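Side-chain contacts in putative flagella-related protein H (Methanocaldococcus jannaschii DSM 2661, PDB 4WIA), which is probably a component of the archaellum, the archaeal flagellum, and probably binds and hydrolyses ATP as a P-loop protein of the KaiC type: residues A[14-19]-A[45-50]; A[7-12]-A[18-23]. All coordinates share one frame; numbering follows the deposited sequence.

Contact 1: A[14-19]-A[45-50]; sequences DDLDKR and QRLAYG. With SO4 (sulfate ion), chain H.
Leu16 and Leu47 are the nearest backbone neighbours across this contact, and with 9.3 Å between their CA atoms the short helix 16-19 and helix 40-53 leave the meeting to their side chains. Arg46, whose CG stands anti to the backbone N (chi1 161°), bends at its second torsion and reaches across to Asp14, which comes from the opposite direction. The guanidinium grips the carboxylate side-on: NE gives its hydrogen to OD2 of Asp14 at 2.7 Å, and NH2 reaches OD1 of Asp14 at 2.9 Å in an almost straight bond of 175°. Both oxygens use their syn lone pairs, and the two planes lie 20° apart, so charge attraction and two hydrogen bonds act together. Aspartate suits the place for a second reason. OD1 of Asp14 also accepts a hydrogen bond from the backbone N of Leu16 at 2.9 Å, from above the carboxylate plane, which makes an Asx turn and fixes the carboxylate just ahead of the helix.

Leu16 adds the apolar half. It slides past Arg46 in the opposite direction, its CD2 3.9 Å from CG of Arg46 and over one face of the guanidinium, toward the rim; the same methyl meets CD2 of Leu47 at 4.4 Å. A branched leucine can thus cover one face of the buried guanidinium and join the hydrophobic packing at once. Farther out, NZ of Lys18 pairs with OD2 of Asp17 at 2.8 Å along the flank of the short helix.

Arg46 NH1 is taken up by the carbonyl O of Ile9, and the arginine also packs on Leu11, Tyr79 and Ile225. The salt bridge therefore lies where the N-terminal segment, helix 40-53 that follows the P-loop, and strand 224-227 come together.

Contact 2: A[7-12]-A[18-23]; sequences ARIDLS and KRIGGG. With SO4 (sulfate ion), chain D; SO4 (sulfate ion), chain H.
Ile9 and Ile20 meet tip to tip, their CD1 methyls 3.6 Å apart, and CG1 of Ile9 also lies 3.9 Å from CD1 of Ile20. In Ile20 the CG1 branch sits between the backbone N and the carbonyl carbon (chi1 64°), which aims its terminal methyl at Ile9; two beta-branched, wholly apolar residues suit this buried spot. Beside them the backbones close in, the carbonyl O of Ala7 lying 3.4 Å from CA of Gly23. A side chain on Gly23 would run into that oxygen, so glycine is called for.

On the outer side, Arg8 bends at its third torsion and brings its edge toward the carbonyl O of Gly22, with NE at a loose 4.2 Å. Asp10 lies near the same guanidinium, but its carboxylate is doubtfully placed, so the pairing is at most one of charges.

In the next shell, the backbone N of Ser12 donates to O4 of the chain D sulfate at 2.8 Å, at the border with a second subunit, whose Lys84 and Arg55 also bind this anion. Arg19, its chain extended, is held by Asp15 through NE, while its NH1 and NH2 bond weakly to O3 and O4 of the chain H sulfate. A leucine in place of Arg19 would probably leave the Asp15 carboxylate without its cationic mate and the sulfate without these two weak donors.

The helix end probably sets Ile20 in position: Gly21, with positive phi, is the C-prime residue of a Schellman motif, in which Gly22 N bonds to the carbonyl O of Asp17 and Gly21 N to that of Lys18, after which the glycines turn the chain toward the small antiparallel pair of strands 6-7 and 24-25.

The centres of the two contacts lie 6 Å apart, on the same side of the chain's centre, and both draw on helix 16-19, sharing Lys18 and Arg19. In chain order 7-12 comes first, then 14-19 overlapping 18-23, and lastly 45-50 on helix 40-53. Contact 2 folds the N-terminal segment back on itself, whereas contact 1 fastens that folded unit to the helix beginning with the Walker A residues Lys40 and Ser41, ATP ligands by similarity. The probable hydrogen bond from Gly22 N to the carbonyl O of Asp17 also joins the two. The N-terminal segment is thus packed against the P-loop NTPase core, while its Ser12 end faces a second subunit.

Contact 1: A[14-19]-A[45-50]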
ATOM      1  N   ASP A  14       0.927 -12.533  -6.924  1.00 39.35           N
ATOM      2  CA  ASP A  14       0.754 -12.909  -8.285  1.00 40.83           C
ATOM      3  C   ASP A  14       1.093 -11.744  -9.192  1.00 40.98           C
ATOM      4  O   ASP A  14       1.310 -10.648  -8.749  1.00 41.67           O
ATOM      5  CB  ASP A  14      -0.664 -13.473  -8.584  1.00 40.83           C
ATOM      6  CG  ASP A  14      -1.773 -12.441  -8.474  1.00 42.06           C
ATOM      7  OD1 ASP A  14      -1.642 -11.328  -9.048  1.00 42.67           O
ATOM      8  OD2 ASP A  14      -2.832 -12.766  -7.838  1.00 40.82           O
ATOM      9  N   ASP A  15       1.148 -12.013 -10.474  1.00 43.78           N
ATOM     10  CA  ASP A  15       1.385 -10.957 -11.475  1.00 43.98           C
ATOM     11  C   ASP A  15       0.154 -10.703 -12.385  1.00 40.00           C
ATOM     12  O   ASP A  15       0.284 -10.315 -13.525  1.00 40.65           O
ATOM     13  CB  ASP A  15       2.648 -11.319 -12.293  1.00 43.76           C
ATOM     14  CG  ASP A  15       2.454 -12.542 -13.189  1.00 44.58           C
ATOM     15  OD1 ASP A  15       1.434 -13.224 -13.141  1.00 45.41           O
ATOM     16  OD2 ASP A  15       3.282 -12.765 -14.058  1.00 50.24           O
ATOM     17  N   LEU A  16      -1.040 -10.864 -11.851  1.00 41.35           N
ATOM     18  CA  LEU A  16      -2.260 -10.617 -12.627  1.00 40.87           C
ATOM     19  C   LEU A  16      -2.313  -9.185 -13.169  1.00 40.77           C
ATOM     20  O   LEU A  16      -2.767  -8.978 -14.289  1.00 41.24           O
ATOM     21  CB  LEU A  16      -3.509 -10.888 -11.825  1.00 42.50           C
ATOM     22  CG  LEU A  16      -4.826 -10.815 -12.638  1.00 44.98           C
ATOM     23  CD1 LEU A  16      -4.876 -11.830 -13.771  1.00 47.26           C
ATOM     24  CD2 LEU A  16      -6.032 -11.006 -11.755  1.00 44.67           C
ATOM     25  N   ASP A  17      -1.790  -8.220 -12.419  1.00 40.28           N
ATOM     26  CA  ASP A  17      -1.687  -6.848 -12.890  1.00 41.72           C
ATOM     27  C   ASP A  17      -0.943  -6.710 -14.192  1.00 43.62           C
ATOM     28  O   ASP A  17      -1.320  -5.896 -15.027  1.00 45.89           O
ATOM     29  CB  ASP A  17      -1.018  -5.933 -11.850  1.00 42.26           C
ATOM     30  CG  ASP A  17       0.387  -6.322 -11.564  1.00 46.55           C
ATOM     31  OD1 ASP A  17       0.616  -7.448 -11.121  1.00 47.58           O
ATOM     32  OD2 ASP A  17       1.306  -5.542 -11.835  1.00 51.71           O
ATOM     33  N   LYS A  18       0.133  -7.473 -14.393  1.00 46.70           N
ATOM     34  CA  LYS A  18       0.879  -7.380 -15.644  1.00 48.35           C
ATOM     35  C   LYS A  18       0.063  -7.972 -16.764  1.00 46.41           C
ATOM     36  O   LYS A  18       0.099  -7.493 -17.863  1.00 46.16           O
ATOM     37  CB  LYS A  18       2.225  -8.124 -15.608  1.00 52.72           C
ATOM     38  CG  LYS A  18       3.183  -7.684 -14.512  1.00 59.18           C
ATOM     39  CD  LYS A  18       3.366  -6.161 -14.486  1.00 62.81           C
ATOM     40  CE  LYS A  18       4.461  -5.725 -13.478  1.00 63.07           C
ATOM     41  NZ  LYS A  18       4.034  -6.190 -12.124  1.00 66.03           N
ATOM     42  N   ARG A  19      -0.632  -9.045 -16.501  1.00 45.01           N
ATOM     43  CA  ARG A  19      -1.311  -9.745 -17.568  1.00 48.61           C
ATOM     44  C   ARG A  19      -2.554  -9.092 -18.067  1.00 48.37           C
ATOM     45  O   ARG A  19      -3.003  -9.420 -19.147  1.00 49.13           O
ATOM     46  CB  ARG A  19      -1.672 -11.119 -17.090  1.00 49.18           C
ATOM     47  CG  ARG A  19      -0.437 -11.852 -16.669  1.00 54.62           C
ATOM     48  CD  ARG A  19      -0.859 -13.155 -16.118  1.00 58.40           C
ATOM     49  NE  ARG A  19       0.331 -13.776 -15.568  1.00 61.46           N
ATOM     50  CZ  ARG A  19       1.195 -14.499 -16.235  1.00 62.83           C
ATOM     51  NH1 ARG A  19       1.075 -14.721 -17.531  1.00 69.29           N
ATOM     52  NH2 ARG A  19       2.215 -14.975 -15.590  1.00 71.37           N
ATOM     53  N   GLN A  45     -13.490 -12.119  -6.749  1.00 40.20           N
ATOM     54  CA  GLN A  45     -12.926 -12.027  -5.384  1.00 41.46           C
ATOM     55  C   GLN A  45     -11.481 -11.563  -5.378  1.00 39.09           C
ATOM     56  O   GLN A  45     -11.128 -10.691  -4.590  1.00 36.89           O
ATOM     57  CB  GLN A  45     -13.093 -13.365  -4.694  1.00 42.76           C
ATOM     58  CG  GLN A  45     -14.521 -13.580  -4.283  1.00 42.57           C
ATOM     59  CD  GLN A  45     -14.932 -15.028  -4.141  1.00 50.26           C
ATOM     60  OE1 GLN A  45     -14.108 -15.949  -4.013  1.00 50.83           O
ATOM     61  NE2 GLN A  45     -16.267 -15.238  -4.108  1.00 57.84           N
ATOM     62  N   ARG A  46     -10.675 -12.107  -6.304  1.00 36.93           N
ATOM     63  CA  ARG A  46      -9.287 -11.649  -6.488  1.00 38.10           C
ATOM     64  C   ARG A  46      -9.260 -10.172  -6.885  1.00 35.00           C
ATOM     65  O   ARG A  46      -8.439  -9.375  -6.367  1.00 33.49           O
ATOM     66  CB  ARG A  46      -8.574 -12.481  -7.554  1.00 37.91           C
ATOM     67  CG  ARG A  46      -7.320 -11.832  -8.161  1.00 37.94           C
ATOM     68  CD  ARG A  46      -6.200 -11.711  -7.129  1.00 37.06           C
ATOM     69  NE  ARG A  46      -4.992 -11.084  -7.676  1.00 38.99           N
ATOM     70  CZ  ARG A  46      -4.791  -9.776  -7.809  1.00 38.46           C
ATOM     71  NH1 ARG A  46      -5.735  -8.907  -7.493  1.00 35.91           N
ATOM     72  NH2 ARG A  46      -3.635  -9.334  -8.260  1.00 37.05           N
ATOM     73  N   LEU A  47     -10.121  -9.813  -7.828  1.00 33.48           N
ATOM     74  CA  LEU A  47     -10.147  -8.398  -8.250  1.00 33.22           C
ATOM     75  C   LEU A  47     -10.546  -7.498  -7.098  1.00 34.16           C
ATOM     76  O   LEU A  47      -9.917  -6.474  -6.843  1.00 32.84           O
ATOM     77  CB  LEU A  47     -11.084  -8.233  -9.433  1.00 33.80           C
ATOM     78  CG  LEU A  47     -10.496  -8.867 -10.697  1.00 36.97           C
ATOM     79  CD1 LEU A  47     -11.522  -8.918 -11.811  1.00 37.46           C
ATOM     80  CD2 LEU A  47      -9.242  -8.122 -11.173  1.00 37.57           C
ATOM     81  N   ALA A  48     -11.607  -7.891  -6.371  1.00 36.54           N
ATOM     82  CA  ALA A  48     -12.048  -7.113  -5.227  1.00 36.33           C
ATOM     83  C   ALA A  48     -10.971  -6.951  -4.177  1.00 36.62           C
ATOM     84  O   ALA A  48     -10.721  -5.856  -3.698  1.00 37.92           O
ATOM     85  CB  ALA A  48     -13.295  -7.745  -4.609  1.00 38.84           C
ATOM     86  N   TYR A  49     -10.297  -8.039  -3.814  1.00 37.85           N
ATOM     87  CA  TYR A  49      -9.175  -7.930  -2.860  1.00 36.37           C
ATOM     88  C   TYR A  49      -8.059  -7.018  -3.337  1.00 36.61           C
ATOM     89  O   TYR A  49      -7.541  -6.222  -2.561  1.00 40.84           O
ATOM     90  CB  TYR A  49      -8.637  -9.313  -2.533  1.00 37.61           C
ATOM     91  CG  TYR A  49      -7.662  -9.349  -1.362  1.00 37.19           C
ATOM     92  CD1 TYR A  49      -8.102  -9.143  -0.082  1.00 36.82           C
ATOM     93  CD2 TYR A  49      -6.302  -9.551  -1.561  1.00 38.70           C
ATOM     94  CE1 TYR A  49      -7.228  -9.137   0.971  1.00 37.29           C
ATOM     95  CE2 TYR A  49      -5.405  -9.569  -0.492  1.00 39.50           C
ATOM     96  CZ  TYR A  49      -5.879  -9.366   0.761  1.00 39.38           C
ATOM     97  OH  TYR A  49      -5.005  -9.384   1.771  1.00 42.96           O
ATOM     98  N   GLY A  50      -7.668  -7.133  -4.615  1.00 38.96           N
ATOM     99  CA  GLY A  50      -6.673  -6.210  -5.213  1.00 38.64           C
ATOM    100  C   GLY A  50      -7.058  -4.736  -5.094  1.00 38.69           C
ATOM    101  O   GLY A  50      -6.316  -3.947  -4.565  1.00 37.42           O
TER
HETATM  102  S   SO4 H 305       4.947 -15.183 -18.484  1.00 97.30           S
HETATM  103  O1  SO4 H 305       6.199 -15.924 -18.709  1.00112.14           O
HETATM  104  O2  SO4 H 305       4.891 -13.885 -19.286  1.00 72.02           O
HETATM  105  O3  SO4 H 305       3.860 -16.112 -18.840  1.00 88.12           O
HETATM  106  O4  SO4 H 305       4.944 -14.943 -17.021  1.00 95.28           O

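Contact 2: A[7-12]-A[18-23]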
ATOM      1  N   ALA A   7      -7.004   1.720 -12.547  1.00 42.86           N
ATOM      2  CA  ALA A   7      -7.187   1.271 -11.218  1.00 41.86           C
ATOM      3  C   ALA A   7      -6.301   0.042 -10.950  1.00 42.58           C
ATOM      4  O   ALA A   7      -6.328  -0.903 -11.711  1.00 42.19           O
ATOM      5  CB  ALA A   7      -8.628   0.904 -11.009  1.00 40.73           C
ATOM      6  N   ARG A   8      -5.561   0.083  -9.852  1.00 43.75           N
ATOM      7  CA  ARG A   8      -4.591  -0.949  -9.508  1.00 42.92           C
ATOM      8  C   ARG A   8      -5.146  -2.074  -8.689  1.00 41.49           C
ATOM      9  O   ARG A   8      -5.993  -1.893  -7.818  1.00 40.42           O
ATOM     10  CB  ARG A   8      -3.463  -0.291  -8.830  1.00 47.65           C
ATOM     11  CG  ARG A   8      -2.808   0.722  -9.768  1.00 54.23           C
ATOM     12  CD  ARG A   8      -1.362   0.872  -9.405  1.00 63.67           C
ATOM     13  NE  ARG A   8      -0.503   0.071 -10.298  1.00 70.00           N
ATOM     14  CZ  ARG A   8       0.758  -0.243 -10.033  1.00 76.19           C
ATOM     15  NH1 ARG A   8       1.303   0.137  -8.876  1.00 78.00           N
ATOM     16  NH2 ARG A   8       1.464  -0.985 -10.895  1.00 74.61           N
ATOM     17  N   ILE A   9      -4.758  -3.261  -9.079  1.00 40.23           N
ATOM     18  CA  ILE A   9      -5.174  -4.473  -8.445  1.00 40.20           C
ATOM     19  C   ILE A   9      -3.947  -5.296  -7.938  1.00 40.77           C
ATOM     20  O   ILE A   9      -4.111  -6.462  -7.543  1.00 41.82           O
ATOM     21  CB  ILE A   9      -5.987  -5.353  -9.415  1.00 41.19           C
ATOM     22  CG1 ILE A   9      -5.213  -5.585 -10.703  1.00 47.83           C
ATOM     23  CG2 ILE A   9      -7.308  -4.705  -9.745  1.00 42.46           C
ATOM     24  CD1 ILE A   9      -5.188  -7.018 -11.157  1.00 47.64           C
ATOM     25  N   ASP A  10      -2.789  -4.667  -7.884  1.00 39.39           N
ATOM     26  CA  ASP A  10      -1.543  -5.350  -7.614  1.00 41.07           C
ATOM     27  C   ASP A  10      -1.477  -6.073  -6.297  1.00 38.07           C
ATOM     28  O   ASP A  10      -1.746  -5.505  -5.289  1.00 38.08           O
ATOM     29  CB  ASP A  10      -0.428  -4.328  -7.536  1.00 44.00           C
ATOM     30  CG  ASP A  10      -0.415  -3.375  -8.663  1.00 45.79           C
ATOM     31  OD1 ASP A  10      -1.407  -3.137  -9.327  1.00 45.36           O
ATOM     32  OD2 ASP A  10       0.625  -2.820  -8.876  1.00 52.04           O
ATOM     33  N   LEU A  11      -1.010  -7.306  -6.325  1.00 39.04           N
ATOM     34  CA  LEU A  11      -0.599  -8.025  -5.145  1.00 39.57           C
ATOM     35  C   LEU A  11       0.780  -8.631  -5.292  1.00 41.57           C
ATOM     36  O   LEU A  11       1.219  -8.987  -6.390  1.00 43.69           O
ATOM     37  CB  LEU A  11      -1.600  -9.161  -4.906  1.00 39.61           C
ATOM     38  CG  LEU A  11      -3.061  -8.795  -4.735  1.00 36.56           C
ATOM     39  CD1 LEU A  11      -3.874 -10.045  -4.515  1.00 38.42           C
ATOM     40  CD2 LEU A  11      -3.261  -7.887  -3.545  1.00 35.95           C
ATOM     41  N   SER A  12       1.459  -8.819  -4.166  1.00 42.13           N
ATOM     42  CA  SER A  12       2.743  -9.438  -4.193  1.00 43.11           C
ATOM     43  C   SER A  12       2.680 -10.853  -4.777  1.00 42.47           C
ATOM     44  O   SER A  12       3.590 -11.270  -5.477  1.00 42.11           O
ATOM     45  CB  SER A  12       3.350  -9.503  -2.794  1.00 44.72           C
ATOM     46  OG  SER A  12       3.734  -8.244  -2.291  1.00 45.47           O
ATOM     47  N   LYS A  18       0.133  -7.473 -14.393  1.00 46.70           N
ATOM     48  CA  LYS A  18       0.879  -7.380 -15.644  1.00 48.35           C
ATOM     49  C   LYS A  18       0.063  -7.972 -16.764  1.00 46.41           C
ATOM     50  O   LYS A  18       0.099  -7.493 -17.863  1.00 46.16           O
ATOM     51  CB  LYS A  18       2.225  -8.124 -15.608  1.00 52.72           C
ATOM     52  CG  LYS A  18       3.183  -7.684 -14.512  1.00 59.18           C
ATOM     53  CD  LYS A  18       3.366  -6.161 -14.486  1.00 62.81           C
ATOM     54  CE  LYS A  18       4.461  -5.725 -13.478  1.00 63.07           C
ATOM     55  NZ  LYS A  18       4.034  -6.190 -12.124  1.00 66.03           N
ATOM     56  N   ARG A  19      -0.632  -9.045 -16.501  1.00 45.01           N
ATOM     57  CA  ARG A  19      -1.311  -9.745 -17.568  1.00 48.61           C
ATOM     58  C   ARG A  19      -2.554  -9.092 -18.067  1.00 48.37           C
ATOM     59  O   ARG A  19      -3.003  -9.420 -19.147  1.00 49.13           O
ATOM     60  CB  ARG A  19      -1.672 -11.119 -17.090  1.00 49.18           C
ATOM     61  CG  ARG A  19      -0.437 -11.852 -16.669  1.00 54.62           C
ATOM     62  CD  ARG A  19      -0.859 -13.155 -16.118  1.00 58.40           C
ATOM     63  NE  ARG A  19       0.331 -13.776 -15.568  1.00 61.46           N
ATOM     64  CZ  ARG A  19       1.195 -14.499 -16.235  1.00 62.83           C
ATOM     65  NH1 ARG A  19       1.075 -14.721 -17.531  1.00 69.29           N
ATOM     66  NH2 ARG A  19       2.215 -14.975 -15.590  1.00 71.37           N
ATOM     67  N   ILE A  20      -3.124  -8.188 -17.272  1.00 46.38           N
ATOM     68  CA  ILE A  20      -4.233  -7.344 -17.741  1.00 43.27           C
ATOM     69  C   ILE A  20      -3.736  -5.960 -18.187  1.00 45.11           C
ATOM     70  O   ILE A  20      -4.545  -5.084 -18.525  1.00 45.09           O
ATOM     71  CB  ILE A  20      -5.285  -7.166 -16.704  1.00 41.83           C
ATOM     72  CG1 ILE A  20      -4.748  -6.419 -15.495  1.00 41.12           C
ATOM     73  CG2 ILE A  20      -5.847  -8.520 -16.335  1.00 42.75           C
ATOM     74  CD1 ILE A  20      -5.871  -6.055 -14.549  1.00 43.40           C
ATOM     75  N   GLY A  21      -2.413  -5.826 -18.331  1.00 45.24           N
ATOM     76  CA  GLY A  21      -1.792  -4.661 -18.994  1.00 46.66           C
ATOM     77  C   GLY A  21      -1.494  -3.544 -18.037  1.00 44.47           C
ATOM     78  O   GLY A  21      -1.209  -2.455 -18.489  1.00 46.12           O
ATOM     79  N   GLY A  22      -1.511  -3.820 -16.726  1.00 41.58           N
ATOM     80  CA  GLY A  22      -1.145  -2.827 -15.709  1.00 40.79           C
ATOM     81  C   GLY A  22      -2.181  -2.600 -14.641  1.00 41.17           C
ATOM     82  O   GLY A  22      -1.851  -2.190 -13.536  1.00 43.34           O
ATOM     83  N   GLY A  23      -3.461  -2.790 -14.984  1.00 41.44           N
ATOM     84  CA  GLY A  23      -4.556  -2.480 -14.108  1.00 41.04           C
ATOM     85  C   GLY A  23      -5.858  -2.530 -14.884  1.00 43.51           C
ATOM     86  O   GLY A  23      -5.878  -2.909 -16.058  1.00 47.02           O
TER
HETATM   87  S   SO4 D 301      -0.175  -9.802  -1.111  1.00 37.59           S
HETATM   88  O1  SO4 D 301       0.855 -10.007  -0.069  1.00 39.13           O
HETATM   89  O2  SO4 D 301      -0.063 -10.867  -2.133  1.00 33.55           O
HETATM   90  O3  SO4 D 301      -1.520  -9.851  -0.493  1.00 43.78           O
HETATM   91  O4  SO4 D 301       0.025  -8.482  -1.750  1.00 31.30           O
HETATM   92  S   SO4 H 305       4.947 -15.183 -18.484  1.00 97.30           S
HETATM   93  O1  SO4 H 305       6.199 -15.924 -18.709  1.00112.14           O
HETATM   94  O2  SO4 H 305       4.891 -13.885 -19.286  1.00 72.02           O
HETATM   95  O3  SO4 H 305       3.860 -16.112 -18.840  1.00 88.12           O
HETATM   96  O4  SO4 H 305       4.944 -14.943 -17.021  1.00 95.28           O